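Phenol hydroxylase component phN (Pseudomonas stutzeri, PDB 3U52) probably serves as the diiron-bearing subunit of a multicomponent monooxygenase that uses molecular oxygen to hydroxylate phenol. Local coordinates at residues C399-I404 with D438-E443; G269-S274 with F431-C436; K63-K68 with E138-Q143. All coordinates share one frame; numbering follows the deposited sequence.

Contact 1: residues C399-I404 with D438-E443; sequences CQVCQI and DIFKHE. With ZN (zinc ion), chain I.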
loop_
_atom_site.group_PDB
_atom_site.type_symbol
_atom_site.label_atom_id
_atom_site.label_comp_id
_atom_site.label_asym_id
_atom_site.label_seq_id
_atom_site.Cartn_x
_atom_site.Cartn_y
_atom_site.Cartn_z
ATOM N N CYS A 399 8.313 -6.216 44.186
ATOM C CA CYS A 399 6.982 -6.216 44.791
ATOM C C CYS A 399 6.291 -7.555 44.560
ATOM O O CYS A 399 6.265 -8.044 43.443
ATOM C CB CYS A 399 6.113 -5.129 44.156
ATOM S SG CYS A 399 4.453 -4.938 44.839
ATOM N N GLN A 400 5.649 -8.093 45.612
ATOM C CA GLN A 400 4.955 -9.371 45.519
ATOM C C GLN A 400 3.775 -9.324 44.480
ATOM O O GLN A 400 3.341 -10.368 43.959
ATOM C CB GLN A 400 4.403 -9.767 46.908
ATOM C CG GLN A 400 3.797 -11.243 46.975
ATOM C CD GLN A 400 4.849 -12.299 46.691
ATOM O OE1 GLN A 400 4.605 -13.340 46.022
ATOM N NE2 GLN A 400 5.992 -12.088 47.236
ATOM N N VAL A 401 3.275 -8.131 44.174
ATOM C CA VAL A 401 2.045 -8.019 43.335
ATOM C C VAL A 401 2.435 -7.564 41.919
ATOM O O VAL A 401 2.245 -8.310 40.962
ATOM C CB VAL A 401 0.946 -7.115 43.972
ATOM C CG1 VAL A 401 -0.195 -6.818 42.983
ATOM C CG2 VAL A 401 0.382 -7.748 45.298
ATOM N N CYS A 402 3.048 -6.395 41.786
ATOM C CA CYS A 402 3.244 -5.817 40.436
ATOM C C CYS A 402 4.549 -6.295 39.874
ATOM O O CYS A 402 4.747 -6.225 38.648
ATOM C CB CYS A 402 3.136 -4.259 40.451
ATOM S SG CYS A 402 4.494 -3.402 41.295
ATOM N N GLN A 403 5.389 -6.878 40.759
ATOM C CA GLN A 403 6.758 -7.361 40.474
ATOM C C GLN A 403 7.787 -6.382 39.967
ATOM O O GLN A 403 8.839 -6.808 39.562
ATOM C CB GLN A 403 6.775 -8.631 39.605
ATOM C CG GLN A 403 5.682 -9.631 40.133
ATOM C CD GLN A 403 5.640 -10.914 39.376
ATOM O OE1 GLN A 403 6.553 -11.212 38.601
ATOM N NE2 GLN A 403 4.584 -11.693 39.582
ATOM N N ILE A 404 7.533 -5.095 40.057
ATOM C CA ILE A 404 8.552 -4.097 39.740
ATOM C C ILE A 404 9.505 -4.086 40.987
ATOM O O ILE A 404 9.037 -4.274 42.106
ATOM C CB ILE A 404 7.891 -2.710 39.519
ATOM C CG1 ILE A 404 6.882 -2.790 38.367
ATOM C CG2 ILE A 404 8.973 -1.600 39.176
ATOM C CD1 ILE A 404 6.123 -1.491 38.036
ATOM N N ASP A 438 -2.804 -3.505 49.386
ATOM C CA ASP A 438 -4.237 -3.742 49.496
ATOM C C ASP A 438 -4.763 -4.802 48.547
ATOM O O ASP A 438 -5.694 -5.532 48.874
ATOM C CB ASP A 438 -5.026 -2.469 49.247
ATOM C CG ASP A 438 -4.978 -1.513 50.425
ATOM O OD1 ASP A 438 -4.328 -1.843 51.466
ATOM O OD2 ASP A 438 -5.570 -0.420 50.273
ATOM N N ILE A 439 -4.185 -4.874 47.355
ATOM C CA ILE A 439 -4.546 -5.909 46.395
ATOM C C ILE A 439 -4.149 -7.291 47.008
ATOM O O ILE A 439 -4.925 -8.271 46.977
ATOM C CB ILE A 439 -3.787 -5.680 45.030
ATOM C CG1 ILE A 439 -4.316 -4.444 44.325
ATOM C CG2 ILE A 439 -3.885 -6.936 44.127
ATOM C CD1 ILE A 439 -3.474 -3.962 43.201
ATOM N N PHE A 440 -2.949 -7.377 47.567
ATOM C CA PHE A 440 -2.473 -8.684 48.100
ATOM C C PHE A 440 -3.383 -9.122 49.248
ATOM O O PHE A 440 -3.749 -10.303 49.364
ATOM C CB PHE A 440 -1.044 -8.562 48.585
ATOM C CG PHE A 440 -0.514 -9.812 49.233
ATOM C CD1 PHE A 440 0.192 -10.721 48.483
ATOM C CD2 PHE A 440 -0.760 -10.092 50.590
ATOM C CE1 PHE A 440 0.695 -11.901 49.056
ATOM C CE2 PHE A 440 -0.261 -11.260 51.184
ATOM C CZ PHE A 440 0.451 -12.179 50.402
ATOM N N LYS A 441 -3.762 -8.180 50.096
ATOM C CA LYS A 441 -4.550 -8.498 51.298
ATOM C C LYS A 441 -5.927 -9.028 50.967
ATOM O O LYS A 441 -6.453 -9.859 51.709
ATOM C CB LYS A 441 -4.653 -7.300 52.249
ATOM C CG LYS A 441 -3.302 -6.961 52.875
ATOM C CD LYS A 441 -3.355 -5.896 53.946
ATOM C CE LYS A 441 -4.217 -4.729 53.529
ATOM N NZ LYS A 441 -3.942 -3.589 54.485
ATOM N N HIS A 442 -6.513 -8.560 49.861
ATOM C CA HIS A 442 -7.796 -9.076 49.417
ATOM C C HIS A 442 -7.750 -10.497 48.786
ATOM O O HIS A 442 -8.736 -11.233 48.885
ATOM C CB HIS A 442 -8.537 -8.053 48.533
ATOM C CG HIS A 442 -9.986 -8.387 48.314
ATOM N ND1 HIS A 442 -10.470 -8.870 47.114
ATOM C CD2 HIS A 442 -11.053 -8.329 49.149
ATOM C CE1 HIS A 442 -11.767 -9.100 47.220
ATOM N NE2 HIS A 442 -12.147 -8.781 48.442
ATOM N N GLU A 443 -6.612 -10.891 48.177
ATOM C CA GLU A 443 -6.473 -12.166 47.458
ATOM C C GLU A 443 -5.108 -12.801 47.720
ATOM O O GLU A 443 -4.346 -13.097 46.757
ATOM C CB GLU A 443 -6.678 -11.986 45.936
ATOM C CG GLU A 443 -8.001 -11.464 45.542
ATOM C CD GLU A 443 -8.099 -11.225 44.014
ATOM O OE1 GLU A 443 -8.792 -12.077 43.371
ATOM O OE2 GLU A 443 -7.472 -10.231 43.464
HETATM ZN ZN ZN I . 3.734 -3.175 43.417
#

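Contact 2: residues G269-S274 with F431-C436; sequences GFRLLS and FCSDGC. With ZN (zinc ion), chain I; GOL (glycerol), chain N.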
loop_
_atom_site.group_PDB
_atom_site.type_symbol
_atom_site.label_atom_id
_atom_site.label_comp_id
_atom_site.label_asym_id
_atom_site.label_seq_id
_atom_site.Cartn_x
_atom_site.Cartn_y
_atom_site.Cartn_z
ATOM N N GLY A 269 -2.789 -1.287 36.417
ATOM C CA GLY A 269 -2.609 -0.614 35.146
ATOM C C GLY A 269 -1.636 0.547 35.308
ATOM O O GLY A 269 -0.745 0.741 34.471
ATOM N N PHE A 270 -1.754 1.290 36.405
ATOM C CA PHE A 270 -0.800 2.386 36.671
ATOM C C PHE A 270 0.679 1.861 36.778
ATOM O O PHE A 270 1.633 2.454 36.225
ATOM C CB PHE A 270 -1.230 3.120 37.976
ATOM C CG PHE A 270 -0.209 4.079 38.490
ATOM C CD1 PHE A 270 0.265 5.107 37.692
ATOM C CD2 PHE A 270 0.271 3.960 39.787
ATOM C CE1 PHE A 270 1.220 6.034 38.211
ATOM C CE2 PHE A 270 1.208 4.866 40.294
ATOM C CZ PHE A 270 1.673 5.893 39.494
ATOM N N ARG A 271 0.873 0.738 37.486
ATOM C CA ARG A 271 2.210 0.156 37.631
ATOM C C ARG A 271 2.702 -0.345 36.274
ATOM O O ARG A 271 3.859 -0.155 35.913
ATOM C CB ARG A 271 2.235 -0.938 38.730
ATOM C CG ARG A 271 2.182 -0.286 40.133
ATOM C CD ARG A 271 3.462 0.538 40.335
ATOM N NE ARG A 271 3.714 0.846 41.760
ATOM C CZ ARG A 271 3.964 2.056 42.245
ATOM N NH1 ARG A 271 3.968 3.137 41.464
ATOM N NH2 ARG A 271 4.190 2.195 43.530
ATOM N N LEU A 272 1.822 -0.969 35.505
ATOM C CA LEU A 272 2.256 -1.452 34.195
ATOM C C LEU A 272 2.745 -0.247 33.310
ATOM O O LEU A 272 3.779 -0.316 32.642
ATOM C CB LEU A 272 1.091 -2.183 33.536
ATOM C CG LEU A 272 1.337 -2.660 32.113
ATOM C CD1 LEU A 272 2.620 -3.555 32.028
ATOM C CD2 LEU A 272 0.130 -3.381 31.672
ATOM N N LEU A 273 2.007 0.852 33.344
ATOM C CA LEU A 273 2.303 2.046 32.511
ATOM C C LEU A 273 3.562 2.831 32.895
ATOM O O LEU A 273 4.069 3.669 32.111
ATOM C CB LEU A 273 1.137 3.029 32.591
ATOM C CG LEU A 273 -0.113 2.606 31.857
ATOM C CD1 LEU A 273 -1.250 3.575 32.285
ATOM C CD2 LEU A 273 0.168 2.648 30.339
ATOM N N SER A 274 4.058 2.597 34.101
ATOM C CA SER A 274 5.348 3.149 34.479
ATOM C C SER A 274 6.448 2.822 33.429
ATOM O O SER A 274 7.302 3.651 33.175
ATOM C CB SER A 274 5.729 2.766 35.915
ATOM O OG SER A 274 6.263 1.453 36.050
ATOM N N PHE A 431 5.960 -5.220 49.382
ATOM C CA PHE A 431 5.232 -4.442 48.349
ATOM C C PHE A 431 5.920 -3.106 48.078
ATOM O O PHE A 431 6.626 -2.585 48.945
ATOM C CB PHE A 431 3.780 -4.216 48.805
ATOM C CG PHE A 431 3.136 -5.470 49.304
ATOM C CD1 PHE A 431 2.686 -6.439 48.406
ATOM C CD2 PHE A 431 3.108 -5.754 50.667
ATOM C CE1 PHE A 431 2.162 -7.676 48.882
ATOM C CE2 PHE A 431 2.537 -6.977 51.158
ATOM C CZ PHE A 431 2.100 -7.927 50.272
ATOM N N CYS A 432 5.657 -2.527 46.898
ATOM C CA CYS A 432 6.224 -1.210 46.542
ATOM C C CYS A 432 5.375 -0.027 47.087
ATOM O O CYS A 432 5.825 1.136 46.999
ATOM C CB CYS A 432 6.279 -1.107 45.028
ATOM S SG CYS A 432 4.612 -1.152 44.272
ATOM N N SER A 433 4.179 -0.300 47.602
ATOM C CA SER A 433 3.188 0.725 47.906
ATOM C C SER A 433 1.996 0.161 48.679
ATOM O O SER A 433 1.821 -1.048 48.756
ATOM C CB SER A 433 2.616 1.266 46.604
ATOM O OG SER A 433 2.088 0.152 45.859
ATOM N N ASP A 434 1.147 1.062 49.187
ATOM C CA ASP A 434 -0.133 0.710 49.786
ATOM C C ASP A 434 -1.031 0.110 48.729
ATOM O O ASP A 434 -1.831 -0.745 49.038
ATOM C CB ASP A 434 -0.821 1.934 50.385
ATOM C CG ASP A 434 -0.118 2.459 51.654
ATOM O OD1 ASP A 434 0.216 1.663 52.559
ATOM O OD2 ASP A 434 0.070 3.682 51.734
ATOM N N GLY A 435 -0.941 0.562 47.489
ATOM C CA GLY A 435 -1.901 0.097 46.487
ATOM C C GLY A 435 -1.741 -1.393 46.230
ATOM O O GLY A 435 -2.726 -2.117 46.158
ATOM N N CYS A 436 -0.490 -1.843 46.127
ATOM C CA CYS A 436 -0.165 -3.257 45.917
ATOM C C CYS A 436 -0.409 -4.062 47.195
ATOM O O CYS A 436 -0.917 -5.157 47.155
ATOM C CB CYS A 436 1.267 -3.385 45.450
ATOM S SG CYS A 436 1.498 -3.019 43.629
HETATM ZN ZN ZN I . 3.734 -3.175 43.417
HETATM C C1 GOL N . 5.120 5.034 45.319
HETATM O O1 GOL N . 4.393 3.906 45.609
HETATM C C2 GOL N . 4.097 6.072 44.941
HETATM O O2 GOL N . 4.336 7.319 45.564
HETATM C C3 GOL N . 3.847 6.077 43.443
HETATM O O3 GOL N . 4.876 5.471 42.708
#

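Contact 3: residues K63-K68 with E138-Q143; sequences KYQAEK and ELRHSQ. With FE (Fe (III) ion), chain G.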
loop_
_atom_site.group_PDB
_atom_site.type_symbol
_atom_site.label_atom_id
_atom_site.label_comp_id
_atom_site.label_asym_id
_atom_site.label_seq_id
_atom_site.Cartn_x
_atom_site.Cartn_y
_atom_site.Cartn_z
ATOM N N LYS A 63 -14.675 -7.223 4.552
ATOM C CA LYS A 63 -14.461 -6.267 3.481
ATOM C C LYS A 63 -13.598 -5.099 3.959
ATOM O O LYS A 63 -12.663 -4.673 3.263
ATOM C CB LYS A 63 -15.800 -5.726 2.992
ATOM C CG LYS A 63 -15.704 -4.784 1.788
ATOM C CD LYS A 63 -17.043 -4.150 1.528
ATOM C CE LYS A 63 -16.966 -3.126 0.367
ATOM N NZ LYS A 63 -18.274 -2.436 0.214
ATOM N N TYR A 64 -13.951 -4.540 5.101
ATOM C CA TYR A 64 -13.233 -3.362 5.557
ATOM C C TYR A 64 -11.830 -3.667 6.084
ATOM O O TYR A 64 -10.881 -2.895 5.862
ATOM C CB TYR A 64 -14.139 -2.510 6.479
ATOM C CG TYR A 64 -15.327 -2.023 5.601
ATOM C CD1 TYR A 64 -15.090 -1.226 4.459
ATOM C CD2 TYR A 64 -16.659 -2.430 5.849
ATOM C CE1 TYR A 64 -16.148 -0.801 3.623
ATOM C CE2 TYR A 64 -17.706 -2.027 5.022
ATOM C CZ TYR A 64 -17.450 -1.210 3.907
ATOM O OH TYR A 64 -18.500 -0.793 3.073
ATOM N N GLN A 65 -11.688 -4.786 6.767
ATOM C CA GLN A 65 -10.377 -5.137 7.300
ATOM C C GLN A 65 -9.434 -5.541 6.171
ATOM O O GLN A 65 -8.252 -5.258 6.260
ATOM C CB GLN A 65 -10.489 -6.277 8.327
ATOM C CG GLN A 65 -11.249 -5.871 9.581
ATOM C CD GLN A 65 -10.622 -4.665 10.315
ATOM O OE1 GLN A 65 -9.714 -4.796 11.083
ATOM N NE2 GLN A 65 -11.149 -3.515 10.091
ATOM N N ALA A 66 -9.941 -6.200 5.118
ATOM C CA ALA A 66 -9.089 -6.579 3.988
ATOM C C ALA A 66 -8.515 -5.333 3.289
ATOM O O ALA A 66 -7.344 -5.320 2.893
ATOM C CB ALA A 66 -9.818 -7.465 3.002
ATOM N N GLU A 67 -9.318 -4.279 3.217
ATOM C CA GLU A 67 -8.898 -2.991 2.618
ATOM C C GLU A 67 -7.757 -2.318 3.401
ATOM O O GLU A 67 -6.745 -1.910 2.784
ATOM C CB GLU A 67 -10.089 -2.044 2.402
ATOM C CG GLU A 67 -9.723 -0.671 1.786
ATOM C CD GLU A 67 -9.301 -0.730 0.276
ATOM O OE1 GLU A 67 -9.501 -1.793 -0.388
ATOM O OE2 GLU A 67 -8.778 0.304 -0.252
ATOM N N LYS A 68 -7.894 -2.260 4.732
ATOM C CA LYS A 68 -6.861 -1.732 5.613
ATOM C C LYS A 68 -5.578 -2.565 5.523
ATOM O O LYS A 68 -4.471 -1.999 5.428
ATOM C CB LYS A 68 -7.348 -1.727 7.068
ATOM C CG LYS A 68 -8.662 -0.898 7.252
ATOM C CD LYS A 68 -9.449 -1.293 8.572
ATOM C CE LYS A 68 -8.588 -1.208 9.815
ATOM N NZ LYS A 68 -8.259 0.226 9.937
ATOM N N GLU A 138 -7.309 -8.605 18.191
ATOM C CA GLU A 138 -6.045 -8.729 18.951
ATOM C C GLU A 138 -5.080 -9.693 18.263
ATOM O O GLU A 138 -3.869 -9.473 18.293
ATOM C CB GLU A 138 -6.288 -9.201 20.378
ATOM C CG GLU A 138 -7.331 -8.340 21.075
ATOM C CD GLU A 138 -6.802 -6.925 21.373
ATOM O OE1 GLU A 138 -7.546 -6.135 21.957
ATOM O OE2 GLU A 138 -5.639 -6.601 21.018
ATOM N N LEU A 139 -5.604 -10.764 17.676
ATOM C CA LEU A 139 -4.788 -11.611 16.841
ATOM C C LEU A 139 -4.156 -10.774 15.718
ATOM O O LEU A 139 -2.982 -10.898 15.384
ATOM C CB LEU A 139 -5.662 -12.695 16.197
ATOM C CG LEU A 139 -4.820 -13.710 15.385
ATOM C CD1 LEU A 139 -3.620 -14.347 16.208
ATOM C CD2 LEU A 139 -5.740 -14.816 14.747
ATOM N N ARG A 140 -4.962 -9.955 15.086
ATOM C CA ARG A 140 -4.428 -9.106 14.036
ATOM C C ARG A 140 -3.308 -8.242 14.570
ATOM O O ARG A 140 -2.280 -8.102 13.932
ATOM C CB ARG A 140 -5.515 -8.201 13.491
ATOM C CG ARG A 140 -4.937 -7.240 12.434
ATOM C CD ARG A 140 -5.979 -6.467 11.770
ATOM N NE ARG A 140 -5.938 -5.142 12.252
ATOM C CZ ARG A 140 -5.584 -4.106 11.519
ATOM N NH1 ARG A 140 -5.251 -4.253 10.240
ATOM N NH2 ARG A 140 -5.568 -2.917 12.081
ATOM N N HIS A 141 -3.514 -7.657 15.747
ATOM C CA HIS A 141 -2.564 -6.698 16.324
ATOM C C HIS A 141 -1.262 -7.387 16.624
ATOM O O HIS A 141 -0.190 -6.883 16.314
ATOM C CB HIS A 141 -3.163 -6.035 17.590
ATOM C CG HIS A 141 -4.274 -5.078 17.280
ATOM N ND1 HIS A 141 -5.031 -4.474 18.257
ATOM C CD2 HIS A 141 -4.764 -4.625 16.094
ATOM C CE1 HIS A 141 -5.935 -3.692 17.694
ATOM N NE2 HIS A 141 -5.781 -3.748 16.387
ATOM N N SER A 142 -1.378 -8.599 17.166
ATOM C CA SER A 142 -0.218 -9.465 17.433
ATOM C C SER A 142 0.643 -9.749 16.151
ATOM O O SER A 142 1.849 -9.558 16.127
ATOM C CB SER A 142 -0.767 -10.789 17.995
ATOM O OG SER A 142 0.286 -11.681 18.206
ATOM N N GLN A 143 -0.002 -10.248 15.109
ATOM C CA GLN A 143 0.681 -10.661 13.897
ATOM C C GLN A 143 1.207 -9.487 13.097
ATOM O O GLN A 143 2.329 -9.545 12.604
ATOM C CB GLN A 143 -0.274 -11.532 13.075
ATOM C CG GLN A 143 -0.719 -12.809 13.830
ATOM C CD GLN A 143 -1.497 -13.740 12.937
ATOM O OE1 GLN A 143 -2.264 -13.279 12.082
ATOM N NE2 GLN A 143 -1.303 -15.049 13.111
HETATM FE FE FE G . -4.771 -4.658 20.615
#

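Contact 1: residues C399-I404 with D438-E443
Val401 packs both methyls against Ile439 and Phe440 of helix 434-442, and the packing is between aliphatic and aromatic carbon atoms. Its CG1, anti to the backbone N (chi1 170°), meets Ile439 CG2 at 3.9 Å. The other branch, CG2, rests 3.7 Å from Phe440 CB and at the edge of that ring, near its plane. Gln400 adds its aliphatic part, with CG 3.8 Å from Phe440 CE1 in an oblique approach. Phe431, on the preceding strand, and Tyr447 complete the apolar surroundings.

Metal coordination is the second kind of interaction. Cys399 SG binds the zinc ion at 2.4 Å and Cys402 SG at 2.3 Å; Cys432 and Cys436 supply the other two sulfurs.

Third come N-H...S bonds inside the Cys-x-x-Cys turn. The amide N of Val401 donates to Cys399 SG at 3.5 Å with an N-H...S angle of 164°, while those from Cys402 N to the same sulfur and from Ile404 N to Cys402 SG are weak. The pattern resembles a zinc knuckle. Such donors would be expected to draw some negative charge from the thiolates, so the chemistry implies a buried zinc site whose sulfur charge is probably moderated by backbone amides, while Val401 packs against Ile439 and Phe440 of the helix.

Contact 2: residues G269-S274 with F431-C436
Arg271 of helix 254-283 reaches Cys432, Ser433 and Cys436, its CB directed toward them. Because CG stands anti to the carbonyl carbon (chi1 -74°) and the chain bends at chi2, the side chain passes Cys436 SG, which lies 4.5 Å from Arg271 CG, before reaching its polar end. Arg271 NE then donates to Cys432 SG at 3.3 Å, with an N-H...S angle of 152° and the sulfur close to the guanidinium plane. The same sulfur binds zinc, so it serves the metal and the arginine together.

Cys432 and Cys436 are two of the four cysteines of the site, placed at the end of a beta-hairpin and in the first turn of helix 434-442, a layout consistent with a treble-clef zinc finger, here within the YHS region. Ser433 is the N-cap of this helix: its OG accepts from Cys436 N at 3.3 Å.

Further out, Arg271 NH2 makes a second, weak bond to Cys432 SG and lies 3.6 Å from Ser433 CB. Arg271 NH2 also donates to glycerol O1 at 2.7 Å. At the other end of that glycerol, probably from the crystallisation liquor, Arg271 NH1 donates to glycerol O3 at 2.8 Å. With an alanine in place of Arg271, the sulfur of Cys432 would probably lose its side-chain N-H donors, and a gap would be left between helix 254-283 and the zinc site. Phe408 adds a cation-pi contact to the guanidinium.

Contact 3: residues K63-K68 with E138-Q143
Gln65 and Lys68, one turn apart on helix 58-81, both reach for Arg140 on helix 125-155. The amide end of Gln65 lies over one face of the Arg140 guanidinium, offset toward its rim, with the two planes 67° apart. Lys68 comes from another direction: its CE is 4.1 Å from Arg140 NH2, and the two side chains run roughly perpendicular. These are packing contacts between long side chains that bridge two well-separated helices, whose closest CA atoms, those of Gln65 and Arg140, are 9.8 Å apart.

In Arg140, CG anti to the backbone N (chi1 177°) and an extended chi2 carry the chain out toward helix 58-81, and the bend at chi3 then swings the guanidinium off that line. There, salt bridges tie it to two other helices: NH1 to Glu69 of helix 58-81 and NH2 to Asp232 of helix 220-250. Lys68 and Arg140 bring like charges near each other, Lys68 NZ lying 4.7 Å from Arg140 NH2, but the ammonium is held by Ser228 O and Ser231 OG, while the carboxylates of Glu69 and Asp232 would offset the charge on Arg140. An aromatic side chain of a different protein of the assembly also packs against Arg140.

One shell further, OD2 of Asp232 accepts from His141 NE2 as well, linking Arg140 to an iron ligand, consistent with a second-shell role in orienting His141. The other ring nitrogen, His141 ND1, binds iron at 2.4 Å, and Glu138 OE2, one turn earlier, binds it at 2.2 Å; Glu108 is a further ligand. Glu138 and His141 form a Glu-x-x-His pair which, with the Glu233/His236 pair of helix 220-250, is characteristic of the carboxylate-bridged diiron four-helix bundle, the fold of the bacterial multicomponent monooxygenases among others.

Overall arrangement
From the N terminus, contact 3 closes first, bringing helix 125-155 back beside helix 58-81 after an excursion of helices and loops, without strands; it is complete well before the other two open. Contact 2 then opens on helix 254-283, and contact 1 opens at 399-404 before contact 2 closes at 431-436. Contact 1 closes next, at 438-443, so these two loops cross. Both use helix 434-442 and share the zinc ion, with Phe431 touching Phe440 between them; contact 1 holds the zinc region together, and contact 2 ties it to helix 254-283 of the helical body. Contact 3 sits on the other side of the chain's centre, with about 33 Å between its centre and that of contact 2.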